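Local coordinates for RNA-induced transcriptional silencing complex protein tas3 (Schizosaccharomyces pombe, PDB 3D1B) that forms the core of the RITS complex with Ago1 and Chp1 and acts in RNA interference, heterochromatin formation and accurate chromosome segregation, at residues A[58-63]-A[96-101]; A[64-69]-A[105-110]. All coordinates share one frame; numbering follows the deposited sequence.

The two contacts follow one another along the same pair of chain regions, and their centres are about 11 Å apart. Interaction 1, its centre about 5 Å from the chain centre, packs the end of helix 52-60 onto helix 89-105; interaction 2, its centre about 12 Å from the chain centre and nearer the surface, ties the loop that leaves helix 52-60 to the turn between helix 89-105 and helix 109-122. Leu107 joins the two: its N lies 3.0 Å from Leu101 O, a probable hydrogen bond, and its CD2 is 4.1 Å from Ile98 CG2. Segment 58-63 runs straight into 64-69, while three residues separate 96-101 from 105-110.

Interaction 1: residues A[58-63]-A[96-101]; sequences LVFSAS and SSIYKL
Phe60, in the last part of helix 52-60, comes with its CA 7.0 Å from that of Ile98 on helix 89-105, and a type I beta turn from Phe60 to Ser63 follows. The phenyl ring is the main bridge. Ile98 presents its CD1 methyl over one face, 3.7 Å from the ring centroid and 16° off the normal, a CH-pi contact displaced toward the CD2 rim. Along that same rim lies Ser97, its CB in the ring plane and its OG 3.2 Å from Phe60 CD2. The hydroxyl hydrogen-bonds back to the carbonyl of Val94, with that of Ala93 also in bonding range, so the ring edge meets an oxygen that already has polar partners. This is helix-to-helix core packing in the all-alpha C-terminal part of Tas3, with Leu25 also against Phe60 and Phe27 against Ile98. An alanine in place of Phe60 would probably leave the Ile98 methyl without the ring face it rests on and open a gap between the two helices beside Ser97. One turn further along helix 89-105, Leu101 points CD1 at the beta turn, reaching within 3.4 Å of Ser63 OG and 4.1 Å of Phe60 CB. Ser63 has OG between its backbone N and carbonyl carbon (chi1 61°), which turns the hydroxyl back to donate to Phe60 O at 2.7 Å, in the carbonyl plane. That carbonyl also takes the Ser63 N-H, a double grip on the carbonyl oxygen of a buried residue, with Leu101 CD1 alongside.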
# COMPACT_ATOMS: atom_id res chain seq x y z
N LEU A 58 -7.25 0.17 -0.23
CA LEU A 58 -8.00 1.41 -0.27
C LEU A 58 -9.49 1.17 -0.44
O LEU A 58 -10.31 1.75 0.27
CB LEU A 58 -7.48 2.30 -1.41
CG LEU A 58 -6.08 2.84 -1.13
CD1 LEU A 58 -5.55 3.59 -2.35
CD2 LEU A 58 -6.13 3.76 0.08
N VAL A 59 -9.83 0.29 -1.38
CA VAL A 59 -11.23 -0.02 -1.65
C VAL A 59 -11.93 -0.64 -0.45
O VAL A 59 -13.03 -0.23 -0.08
CB VAL A 59 -11.35 -0.95 -2.87
CG1 VAL A 59 -12.77 -1.48 -2.99
CG2 VAL A 59 -10.97 -0.20 -4.14
N PHE A 60 -11.29 -1.63 0.17
CA PHE A 60 -11.93 -2.25 1.32
C PHE A 60 -12.01 -1.32 2.53
O PHE A 60 -12.87 -1.50 3.40
CB PHE A 60 -11.20 -3.55 1.70
CG PHE A 60 -11.38 -4.65 0.69
CD1 PHE A 60 -12.57 -4.77 -0.02
CD2 PHE A 60 -10.37 -5.58 0.48
CE1 PHE A 60 -12.75 -5.81 -0.94
CE2 PHE A 60 -10.55 -6.63 -0.44
CZ PHE A 60 -11.74 -6.74 -1.14
N SER A 61 -11.15 -0.31 2.59
CA SER A 61 -11.18 0.62 3.71
C SER A 61 -12.47 1.44 3.69
O SER A 61 -12.84 2.06 4.69
CB SER A 61 -9.98 1.58 3.67
OG SER A 61 -10.14 2.59 2.69
N ALA A 62 -13.15 1.42 2.55
CA ALA A 62 -14.40 2.16 2.39
C ALA A 62 -15.63 1.33 2.70
O ALA A 62 -16.75 1.86 2.71
CB ALA A 62 -14.51 2.71 0.96
N SER A 63 -15.44 0.04 2.97
CA SER A 63 -16.57 -0.84 3.27
C SER A 63 -17.27 -0.39 4.55
O SER A 63 -16.63 0.09 5.48
CB SER A 63 -16.09 -2.29 3.43
OG SER A 63 -15.16 -2.41 4.48
N SER A 96 -5.05 -10.45 2.99
CA SER A 96 -4.28 -9.50 3.79
C SER A 96 -5.03 -8.17 3.96
O SER A 96 -5.04 -7.59 5.04
CB SER A 96 -2.92 -9.23 3.13
OG SER A 96 -2.18 -8.28 3.88
N SER A 97 -5.67 -7.71 2.89
CA SER A 97 -6.41 -6.45 2.96
C SER A 97 -7.64 -6.56 3.86
O SER A 97 -7.97 -5.62 4.58
CB SER A 97 -6.81 -5.99 1.55
OG SER A 97 -7.52 -7.01 0.88
N ILE A 98 -8.32 -7.70 3.81
CA ILE A 98 -9.51 -7.90 4.65
C ILE A 98 -9.08 -8.07 6.10
O ILE A 98 -9.78 -7.64 7.02
CB ILE A 98 -10.32 -9.13 4.20
CG1 ILE A 98 -10.93 -8.88 2.81
CG2 ILE A 98 -11.44 -9.41 5.19
CD1 ILE A 98 -11.95 -7.75 2.78
N TYR A 99 -7.92 -8.68 6.32
CA TYR A 99 -7.43 -8.88 7.68
C TYR A 99 -7.17 -7.53 8.36
O TYR A 99 -7.21 -7.43 9.59
CB TYR A 99 -6.17 -9.74 7.69
CG TYR A 99 -5.80 -10.20 9.09
CD1 TYR A 99 -6.65 -11.03 9.82
CD2 TYR A 99 -4.63 -9.74 9.71
CE1 TYR A 99 -6.36 -11.40 11.13
CE2 TYR A 99 -4.32 -10.11 11.02
CZ TYR A 99 -5.19 -10.93 11.72
OH TYR A 99 -4.91 -11.29 13.02
N LYS A 100 -6.90 -6.49 7.57
CA LYS A 100 -6.69 -5.15 8.13
C LYS A 100 -8.00 -4.73 8.80
O LYS A 100 -8.00 -4.00 9.78
CB LYS A 100 -6.39 -4.12 7.03
CG LYS A 100 -5.12 -4.35 6.26
CD LYS A 100 -3.89 -4.20 7.15
CE LYS A 100 -2.63 -4.53 6.36
NZ LYS A 100 -1.46 -4.72 7.26
N LEU A 101 -9.12 -5.17 8.22
CA LEU A 101 -10.43 -4.83 8.76
C LEU A 101 -10.75 -5.68 9.98
O LEU A 101 -11.49 -5.25 10.87
CB LEU A 101 -11.50 -5.04 7.68
CG LEU A 101 -11.36 -4.15 6.44
CD1 LEU A 101 -12.56 -4.37 5.53
CD2 LEU A 101 -11.26 -2.69 6.82

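Interaction 2: residues A[64-69]-A[105-110]; sequences EKFPIQ and KNLSLD
Two backbone hydrogen bonds join the loop 64-69 to the turn 105-110, a single beta bridge with Ile68 and Leu107 at its centre, their CA atoms 4.8 Å apart. Ser108 N donates to Pro67 O at 3.0 Å, and Gln69 N to Asn106 O at 2.9 Å. The Ile68 CA-H adds a 3.3 Å contact from CA to the same Asn106 O. The tight side lies beneath the loop, where Leu107 is buried. Its CD1 sits over one face of the Phe66 ring, 3.9 Å from the centroid, and the two side chains cross at about a right angle. Leu107 CG, anti to the backbone N (chi1 -179°), packs on Phe66 CD1 at 3.6 Å. Phe111 of helix 109-122 also touches Phe66, while Leu107 reaches Ile98 and Leu101 on helix 89-105. The turn is a helix-to-helix connection: Asn106 leaves helix 89-105 with positive phi (61°), and Ser108 occupies the N-cap position of helix 109-122. The loop thus lies across the junction of two successive helices, and Gln72 fastens it further on by bonding to Leu107 O and Leu109 N. Ile68, although exposed, is still held close: its CD1 methyl comes within 3.2 Å of Lys105 O, and its CG2 lies against Asn106 CB. On the solvent side the fit is looser. Apart from its carbonyl, Pro67 meets Ser108 loosely, CG to CB at 4.0 Å. Beyond it, the Gln69 side chain runs off away from the turn, leaving its backbone to make the contact.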
# COMPACT_ATOMS: atom_id res chain seq x y z
N GLU A 64 -18.59 -0.56 4.58
CA GLU A 64 -19.38 -0.15 5.73
C GLU A 64 -20.23 -1.31 6.24
O GLU A 64 -20.64 -1.32 7.40
CB GLU A 64 -20.31 1.00 5.33
CG GLU A 64 -19.64 2.12 4.56
CD GLU A 64 -20.63 3.10 3.97
OE1 GLU A 64 -21.67 2.66 3.44
OE2 GLU A 64 -20.37 4.33 4.01
N LYS A 65 -20.47 -2.29 5.37
CA LYS A 65 -21.32 -3.41 5.73
C LYS A 65 -20.64 -4.76 5.94
O LYS A 65 -20.16 -5.37 5.00
CB LYS A 65 -22.42 -3.57 4.67
CG LYS A 65 -23.24 -2.29 4.47
CD LYS A 65 -24.62 -2.61 3.93
CE LYS A 65 -24.65 -2.62 2.41
NZ LYS A 65 -25.54 -3.68 1.87
N PHE A 66 -20.62 -5.21 7.19
CA PHE A 66 -20.03 -6.49 7.54
C PHE A 66 -20.24 -6.84 9.01
O PHE A 66 -20.38 -5.96 9.86
CB PHE A 66 -18.53 -6.51 7.21
CG PHE A 66 -17.76 -5.36 7.80
CD1 PHE A 66 -17.28 -5.42 9.10
CD2 PHE A 66 -17.48 -4.24 7.03
CE1 PHE A 66 -16.53 -4.36 9.63
CE2 PHE A 66 -16.73 -3.18 7.55
CZ PHE A 66 -16.25 -3.24 8.86
N PRO A 67 -20.30 -8.15 9.32
CA PRO A 67 -20.49 -8.59 10.70
C PRO A 67 -19.29 -8.20 11.56
O PRO A 67 -18.15 -8.20 11.10
CB PRO A 67 -20.66 -10.10 10.55
CG PRO A 67 -19.88 -10.41 9.32
CD PRO A 67 -20.24 -9.29 8.40
N ILE A 68 -19.58 -7.88 12.82
CA ILE A 68 -18.57 -7.45 13.76
C ILE A 68 -18.43 -8.37 14.96
O ILE A 68 -19.42 -8.92 15.45
CB ILE A 68 -18.92 -6.03 14.30
CG1 ILE A 68 -18.85 -5.01 13.16
CG2 ILE A 68 -17.99 -5.64 15.44
CD1 ILE A 68 -17.48 -4.90 12.55
N GLN A 69 -17.20 -8.55 15.43
CA GLN A 69 -16.94 -9.34 16.63
C GLN A 69 -15.72 -8.73 17.30
O GLN A 69 -14.63 -8.70 16.72
CB GLN A 69 -16.69 -10.81 16.31
CG GLN A 69 -16.44 -11.70 17.54
CD GLN A 69 -17.63 -11.77 18.50
OE1 GLN A 69 -18.78 -11.88 18.07
NE2 GLN A 69 -17.36 -11.74 19.80
N LYS A 105 -11.04 -2.97 12.54
CA LYS A 105 -12.46 -2.63 12.62
C LYS A 105 -13.31 -3.76 13.15
O LYS A 105 -14.54 -3.71 13.06
CB LYS A 105 -12.95 -2.19 11.24
CG LYS A 105 -12.19 -0.98 10.72
CD LYS A 105 -12.60 -0.61 9.33
CE LYS A 105 -12.03 0.75 8.94
NZ LYS A 105 -12.42 1.14 7.56
N ASN A 106 -12.66 -4.77 13.71
CA ASN A 106 -13.37 -5.90 14.30
C ASN A 106 -14.23 -6.69 13.31
O ASN A 106 -15.23 -7.28 13.71
CB ASN A 106 -14.24 -5.42 15.46
CG ASN A 106 -13.42 -4.86 16.60
OD1 ASN A 106 -13.74 -3.81 17.16
ND2 ASN A 106 -12.38 -5.58 16.98
N LEU A 107 -13.85 -6.70 12.04
CA LEU A 107 -14.61 -7.47 11.06
C LEU A 107 -14.49 -8.93 11.50
O LEU A 107 -13.40 -9.40 11.82
CB LEU A 107 -14.05 -7.25 9.65
CG LEU A 107 -14.75 -7.96 8.48
CD1 LEU A 107 -14.63 -7.13 7.21
CD2 LEU A 107 -14.15 -9.34 8.28
N SER A 108 -15.61 -9.64 11.53
CA SER A 108 -15.64 -11.04 11.96
C SER A 108 -14.69 -11.95 11.18
O SER A 108 -14.75 -12.00 9.95
CB SER A 108 -17.06 -11.57 11.86
OG SER A 108 -17.08 -12.96 12.12
N LEU A 109 -13.85 -12.69 11.89
CA LEU A 109 -12.90 -13.59 11.23
C LEU A 109 -13.60 -14.63 10.36
O LEU A 109 -13.12 -14.96 9.27
CB LEU A 109 -12.01 -14.28 12.28
CG LEU A 109 -10.77 -14.99 11.73
CD1 LEU A 109 -9.81 -13.95 11.16
CD2 LEU A 109 -10.09 -15.79 12.83
N ASP A 110 -14.73 -15.17 10.82
CA ASP A 110 -15.45 -16.16 10.03
C ASP A 110 -15.86 -15.55 8.69
O ASP A 110 -15.80 -16.22 7.66
CB ASP A 110 -16.70 -16.65 10.76
CG ASP A 110 -16.37 -17.40 12.03
OD1 ASP A 110 -15.48 -18.28 11.99
OD2 ASP A 110 -17.01 -17.12 13.07